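Local structure of attaching and effacing protein, pathogenesis factor (Escherichia coli, 4E9L) at residues Gly161-Gly165 / Ala221-Ala225; Lys332-Phe338 / Ser350-Trp354. The protein probably acts at the bacterial surface as an intimin/invasin-family adhesin, of which this chain is a string of immunoglobulin-like domains. All coordinates share one frame; numbering follows the deposited sequence.

The two contacts lie in series along an elongated, all-beta chain of immunoglobulin-like domains, on opposite sides of its centre. Interaction 1 comes first and joins two successive domains: the loop between strands 153-159 and 165-173 meets the loop between strands 211-217 and 231-236. Interaction 2 lies within a later domain, where residues leading into strand 337-339 pack on the first half of strand 350-358, bringing together the two sheets of one sandwich. The centres of interaction 1 and interaction 2 are about 59 Å apart and the nearest atoms of the two about 43 Å, so they do not touch. One contact therefore concerns how neighbouring domains join, the other how a single domain is held together.

Interaction 1: Gly161-Gly165 / Ala221-Ala225; sequences GTTAG and AHGNA
At a junction between two immunoglobulin-like domains, the loop 161-165 of one meets the loop 221-225 of the next, and the side-chain amide of Asn-224 bridges them. Its two ends grip the backbone on either side of Thr-163. Asn-224 ND2 donates to Thr-162 O at 2.8 Å with a nearly straight N-H...O angle of 167°, the acceptor lying close to the amide plane. The other end, Asn-224 OD1, takes the N-H of Ala-164 at 2.9 Å; this N-H comes in from well above the carbonyl plane, away from the lone-pair directions. With donor and acceptor both engaged, the rotation of the amide is fixed. Beside it, the methyl CB of Ala-164 rests 3.6 Å from Asn-224 CG.

A second contact lies alongside. Thr-162 sets CG2 over one face of the His-222 imidazole as a CH-pi contact, 3.9 Å from the ring centroid and offset toward the rim. With OG1 lodged between the backbone N and the carbonyl carbon (chi1 57°), CG2 falls anti to that carbon and faces the imidazole; the two side chains cross at about a right angle. Val-105 touches Ala-164, His-222 and Asn-224, while Asp-220 OD1 accepts the backbone N-H of Asn-224, which ties the bridging residue to its own loop. The result is a small, surface-lying interdomain loop-loop interface, consistent with consecutive immunoglobulin-like domains joined end to end in an elongated adhesin.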
ATOM      1  N   GLY A 161      -4.503 -10.492  28.467  1.00 21.82           N
ATOM      2  CA  GLY A 161      -3.525  -9.437  28.271  1.00 22.09           C
ATOM      3  C   GLY A 161      -3.903  -8.642  27.028  1.00 25.09           C
ATOM      4  O   GLY A 161      -5.004  -8.792  26.479  1.00 23.79           O
ATOM      5  N   THR A 162      -2.973  -7.824  26.550  1.00 20.73           N
ATOM      6  CA  THR A 162      -3.198  -6.941  25.400  1.00 20.38           C
ATOM      7  C   THR A 162      -2.690  -7.496  24.068  1.00 23.29           C
ATOM      8  O   THR A 162      -2.734  -6.770  23.071  1.00 24.32           O
ATOM      9  CB  THR A 162      -2.552  -5.587  25.689  1.00 25.01           C
ATOM     10  OG1 THR A 162      -1.168  -5.809  25.953  1.00 30.04           O
ATOM     11  CG2 THR A 162      -3.197  -4.865  26.859  1.00 27.90           C
ATOM     12  N   THR A 163      -2.205  -8.762  24.034  1.00 18.71           N
ATOM     13  CA  THR A 163      -1.687  -9.378  22.805  1.00 19.79           C
ATOM     14  C   THR A 163      -2.766 -10.211  22.139  1.00 23.51           C
ATOM     15  O   THR A 163      -3.292 -11.129  22.771  1.00 22.97           O
ATOM     16  CB  THR A 163      -0.447 -10.265  23.110  1.00 27.56           C
ATOM     17  OG1 THR A 163       0.532  -9.471  23.778  1.00 30.07           O
ATOM     18  CG2 THR A 163       0.151 -10.908  21.839  1.00 23.52           C
ATOM     19  N   ALA A 164      -3.058  -9.936  20.853  1.00 19.49           N
ATOM     20  CA  ALA A 164      -4.066 -10.697  20.101  1.00 18.67           C
ATOM     21  C   ALA A 164      -3.488 -11.987  19.509  1.00 24.16           C
ATOM     22  O   ALA A 164      -2.281 -12.115  19.345  1.00 24.08           O
ATOM     23  CB  ALA A 164      -4.679  -9.824  19.008  1.00 18.15           C
ATOM     24  N   GLY A 165      -4.354 -12.941  19.198  1.00 23.64           N
ATOM     25  CA  GLY A 165      -3.903 -14.203  18.629  1.00 23.08           C
ATOM     26  C   GLY A 165      -4.493 -15.419  19.304  1.00 23.95           C
ATOM     27  O   GLY A 165      -5.493 -15.320  20.015  1.00 24.34           O
ATOM     28  N   ALA A 221      -5.238   0.027  19.540  1.00 21.78           N
ATOM     29  CA  ALA A 221      -4.444   0.894  20.433  1.00 23.82           C
ATOM     30  C   ALA A 221      -3.161   0.243  21.000  1.00 28.66           C
ATOM     31  O   ALA A 221      -2.203   0.957  21.302  1.00 27.49           O
ATOM     32  CB  ALA A 221      -5.316   1.423  21.568  1.00 25.37           C
ATOM     33  N   HIS A 222      -3.139  -1.105  21.125  1.00 25.22           N
ATOM     34  CA  HIS A 222      -1.989  -1.850  21.647  1.00 25.25           C
ATOM     35  C   HIS A 222      -1.011  -2.243  20.546  1.00 27.55           C
ATOM     36  O   HIS A 222       0.020  -2.856  20.821  1.00 27.61           O
ATOM     37  CB  HIS A 222      -2.471  -3.123  22.390  1.00 25.93           C
ATOM     38  CG  HIS A 222      -3.589  -2.857  23.345  1.00 29.67           C
ATOM     39  ND1 HIS A 222      -4.884  -3.244  23.057  1.00 31.31           N
ATOM     40  CD2 HIS A 222      -3.591  -2.156  24.501  1.00 31.59           C
ATOM     41  CE1 HIS A 222      -5.620  -2.820  24.074  1.00 30.74           C
ATOM     42  NE2 HIS A 222      -4.884  -2.172  24.974  1.00 31.51           N
ATOM     43  N   GLY A 223      -1.349  -1.926  19.312  1.00 23.64           N
ATOM     44  CA  GLY A 223      -0.509  -2.299  18.182  1.00 22.38           C
ATOM     45  C   GLY A 223      -0.810  -3.677  17.624  1.00 23.42           C
ATOM     46  O   GLY A 223      -0.018  -4.189  16.837  1.00 23.00           O
ATOM     47  N   ASN A 224      -1.965  -4.293  17.979  1.00 18.67           N
ATOM     48  CA  ASN A 224      -2.309  -5.589  17.361  1.00 17.48           C
ATOM     49  C   ASN A 224      -2.799  -5.340  15.944  1.00 20.31           C
ATOM     50  O   ASN A 224      -3.620  -4.449  15.734  1.00 18.49           O
ATOM     51  CB  ASN A 224      -3.399  -6.330  18.143  1.00 15.42           C
ATOM     52  CG  ASN A 224      -2.975  -6.718  19.532  1.00 20.59           C
ATOM     53  OD1 ASN A 224      -1.993  -7.461  19.734  1.00 21.45           O
ATOM     54  ND2 ASN A 224      -3.714  -6.244  20.516  1.00 14.42           N
ATOM     55  N   ALA A 225      -2.347  -6.157  14.997  1.00 18.67           N
ATOM     56  CA  ALA A 225      -2.775  -6.113  13.599  1.00 20.16           C
ATOM     57  C   ALA A 225      -4.261  -6.523  13.520  1.00 24.68           C
ATOM     58  O   ALA A 225      -4.697  -7.433  14.239  1.00 24.48           O
ATOM     59  CB  ALA A 225      -1.920  -7.070  12.780  1.00 21.19           C
TER

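Interaction 2: Lys332-Phe338 / Ser350-Trp354; sequences KPDAPVF and SAGNW
Trp-354 contributes the largest share of this contact, its indole lying against the residues that lead into strand 337-339. The apolar part begins with Pro-333, which crosses the indole at about a right angle and places CB over one face, 3.8 Å from the centroid of the five-membered ring and only 12° off its normal, a CH-pi contact. Its CD also packs 3.8 Å from Trp-354 CB. Farther along, Pro-336 CD meets the methyl CB of Ala-351 at 3.6 Å, and the Phe-338 ring approaches the backbone of Ser-350 and Ala-351 obliquely.

Two hydrogen bonds to main-chain carbonyls supply the polar part. Trp-354 NE1 donates to Asp-334 O at 3.1 Å, but the bond is bent, with an N-H...O angle of 139° and the donor above the carbonyl plane. At the other end, Lys-332 NZ reaches Trp-354 O at 3.1 Å, approaching nearly along the C=O axis. Bends at chi2, chi3 and chi4 curl the lysine chain round this oxygen and bring NZ to it; Lys-332 CD also passes 3.4 Å from Trp-354 O.

Surrounding residues complete the setting: Phe-318 touches both Pro-333 and Trp-354, Tyr-362 also packs on the indole, and Asp-334 OD2 turns to the backbone N-H of Gly-383. Proline and tryptophan thus bury apolar surface between the two sheets of the sandwich, while the indole N-H, within this buried side chain, is satisfied by a backbone oxygen and Lys-332, an exposed residue, makes its bond at the margin of the contact.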
ATOM      1  N   LYS A 332      14.256  17.096 -19.131  1.00 30.45           N
ATOM      2  CA  LYS A 332      15.203  17.454 -20.178  1.00 31.31           C
ATOM      3  C   LYS A 332      15.226  16.528 -21.417  1.00 29.25           C
ATOM      4  O   LYS A 332      15.571  15.338 -21.332  1.00 28.72           O
ATOM      5  CB  LYS A 332      16.614  17.704 -19.615  1.00 35.66           C
ATOM      6  CG  LYS A 332      17.226  19.025 -20.101  1.00 47.86           C
ATOM      7  CD  LYS A 332      16.545  20.277 -19.519  1.00 54.87           C
ATOM      8  CE  LYS A 332      17.131  20.727 -18.197  1.00 70.93           C
ATOM      9  NZ  LYS A 332      18.539  21.197 -18.331  1.00 80.18           N
ATOM     10  N   PRO A 333      14.954  17.112 -22.593  1.00 23.28           N
ATOM     11  CA  PRO A 333      15.006  16.326 -23.839  1.00 21.40           C
ATOM     12  C   PRO A 333      16.415  15.846 -24.180  1.00 22.30           C
ATOM     13  O   PRO A 333      17.401  16.362 -23.645  1.00 20.23           O
ATOM     14  CB  PRO A 333      14.476  17.308 -24.892  1.00 23.17           C
ATOM     15  CG  PRO A 333      13.743  18.379 -24.090  1.00 28.90           C
ATOM     16  CD  PRO A 333      14.557  18.508 -22.863  1.00 25.44           C
ATOM     17  N   ASP A 334      16.505  14.831 -25.057  1.00 19.94           N
ATOM     18  CA  ASP A 334      17.772  14.285 -25.530  1.00 20.08           C
ATOM     19  C   ASP A 334      18.221  15.150 -26.734  1.00 22.63           C
ATOM     20  O   ASP A 334      17.525  16.103 -27.120  1.00 21.15           O
ATOM     21  CB  ASP A 334      17.559  12.824 -26.027  1.00 22.83           C
ATOM     22  CG  ASP A 334      16.880  11.866 -25.054  1.00 33.02           C
ATOM     23  OD1 ASP A 334      17.179  11.938 -23.850  1.00 32.47           O
ATOM     24  OD2 ASP A 334      16.097  10.997 -25.517  1.00 39.15           O
ATOM     25  N   ALA A 335      19.356  14.782 -27.349  1.00 19.86           N
ATOM     26  CA  ALA A 335      19.833  15.425 -28.566  1.00 18.99           C
ATOM     27  C   ALA A 335      18.808  15.098 -29.670  1.00 22.48           C
ATOM     28  O   ALA A 335      18.285  13.980 -29.689  1.00 21.69           O
ATOM     29  CB  ALA A 335      21.203  14.883 -28.949  1.00 19.70           C
ATOM     30  N   PRO A 336      18.432  16.059 -30.539  1.00 18.32           N
ATOM     31  CA  PRO A 336      17.510  15.718 -31.640  1.00 18.22           C
ATOM     32  C   PRO A 336      18.200  14.813 -32.673  1.00 20.50           C
ATOM     33  O   PRO A 336      19.419  14.682 -32.665  1.00 19.50           O
ATOM     34  CB  PRO A 336      17.164  17.079 -32.281  1.00 19.77           C
ATOM     35  CG  PRO A 336      17.895  18.117 -31.499  1.00 24.54           C
ATOM     36  CD  PRO A 336      18.950  17.433 -30.676  1.00 20.01           C
ATOM     37  N   VAL A 337      17.409  14.172 -33.526  1.00 18.89           N
ATOM     38  CA  VAL A 337      17.879  13.301 -34.611  1.00 19.91           C
ATOM     39  C   VAL A 337      17.738  14.120 -35.927  1.00 19.97           C
ATOM     40  O   VAL A 337      16.714  14.759 -36.151  1.00 19.73           O
ATOM     41  CB  VAL A 337      17.056  11.986 -34.633  1.00 25.79           C
ATOM     42  CG1 VAL A 337      17.235  11.242 -35.945  1.00 26.66           C
ATOM     43  CG2 VAL A 337      17.422  11.086 -33.442  1.00 26.43           C
ATOM     44  N   PHE A 338      18.788  14.139 -36.746  1.00 16.05           N
ATOM     45  CA  PHE A 338      18.827  14.892 -38.015  1.00 15.99           C
ATOM     46  C   PHE A 338      18.880  13.980 -39.222  1.00 19.13           C
ATOM     47  O   PHE A 338      19.647  13.021 -39.222  1.00 18.44           O
ATOM     48  CB  PHE A 338      20.063  15.835 -38.040  1.00 16.68           C
ATOM     49  CG  PHE A 338      20.120  16.773 -36.855  1.00 16.52           C
ATOM     50  CD1 PHE A 338      20.969  16.515 -35.778  1.00 18.85           C
ATOM     51  CD2 PHE A 338      19.317  17.909 -36.806  1.00 16.94           C
ATOM     52  CE1 PHE A 338      21.038  17.394 -34.685  1.00 18.92           C
ATOM     53  CE2 PHE A 338      19.386  18.785 -35.716  1.00 18.30           C
ATOM     54  CZ  PHE A 338      20.225  18.506 -34.649  1.00 17.19           C
ATOM     55  N   SER A 350      24.181  20.468 -34.980  1.00 17.41           N
ATOM     56  CA  SER A 350      24.291  20.063 -33.576  1.00 18.02           C
ATOM     57  C   SER A 350      23.419  20.977 -32.728  1.00 18.83           C
ATOM     58  O   SER A 350      23.480  22.189 -32.917  1.00 17.82           O
ATOM     59  CB  SER A 350      25.753  20.224 -33.129  1.00 20.11           C
ATOM     60  OG  SER A 350      25.957  19.899 -31.769  1.00 38.67           O
ATOM     61  N   ALA A 351      22.664  20.423 -31.774  1.00 15.83           N
ATOM     62  CA  ALA A 351      21.880  21.259 -30.861  1.00 17.16           C
ATOM     63  C   ALA A 351      22.606  21.300 -29.523  1.00 20.78           C
ATOM     64  O   ALA A 351      23.170  20.293 -29.105  1.00 20.06           O
ATOM     65  CB  ALA A 351      20.465  20.709 -30.681  1.00 18.05           C
ATOM     66  N   GLY A 352      22.625  22.466 -28.892  1.00 17.18           N
ATOM     67  CA  GLY A 352      23.258  22.622 -27.586  1.00 18.01           C
ATOM     68  C   GLY A 352      22.329  22.132 -26.483  1.00 20.59           C
ATOM     69  O   GLY A 352      21.271  21.560 -26.766  1.00 19.42           O
ATOM     70  N   ASN A 353      22.703  22.368 -25.215  1.00 17.52           N
ATOM     71  CA  ASN A 353      21.876  21.997 -24.056  1.00 18.10           C
ATOM     72  C   ASN A 353      20.488  22.626 -24.074  1.00 21.36           C
ATOM     73  O   ASN A 353      20.322  23.757 -24.526  1.00 21.27           O
ATOM     74  CB  ASN A 353      22.578  22.377 -22.751  1.00 23.77           C
ATOM     75  CG  ASN A 353      23.839  21.591 -22.471  1.00 43.20           C
ATOM     76  OD1 ASN A 353      23.909  20.361 -22.610  1.00 33.96           O
ATOM     77  ND2 ASN A 353      24.847  22.286 -22.005  1.00 39.60           N
ATOM     78  N   TRP A 354      19.490  21.884 -23.597  1.00 17.53           N
ATOM     79  CA  TRP A 354      18.132  22.392 -23.482  1.00 18.35           C
ATOM     80  C   TRP A 354      17.988  23.122 -22.138  1.00 22.19           C
ATOM     81  O   TRP A 354      18.443  22.619 -21.104  1.00 22.64           O
ATOM     82  CB  TRP A 354      17.109  21.233 -23.552  1.00 17.52           C
ATOM     83  CG  TRP A 354      17.017  20.569 -24.897  1.00 19.02           C
ATOM     84  CD1 TRP A 354      17.654  19.427 -25.298  1.00 22.30           C
ATOM     85  CD2 TRP A 354      16.223  21.004 -26.019  1.00 18.53           C
ATOM     86  NE1 TRP A 354      17.314  19.128 -26.600  1.00 22.63           N
ATOM     87  CE2 TRP A 354      16.427  20.073 -27.062  1.00 22.67           C
ATOM     88  CE3 TRP A 354      15.365  22.101 -26.242  1.00 18.90           C
ATOM     89  CZ2 TRP A 354      15.816  20.208 -28.314  1.00 21.51           C
ATOM     90  CZ3 TRP A 354      14.750  22.229 -27.474  1.00 19.74           C
ATOM     91  CH2 TRP A 354      14.960  21.281 -28.492  1.00 20.74           C
TER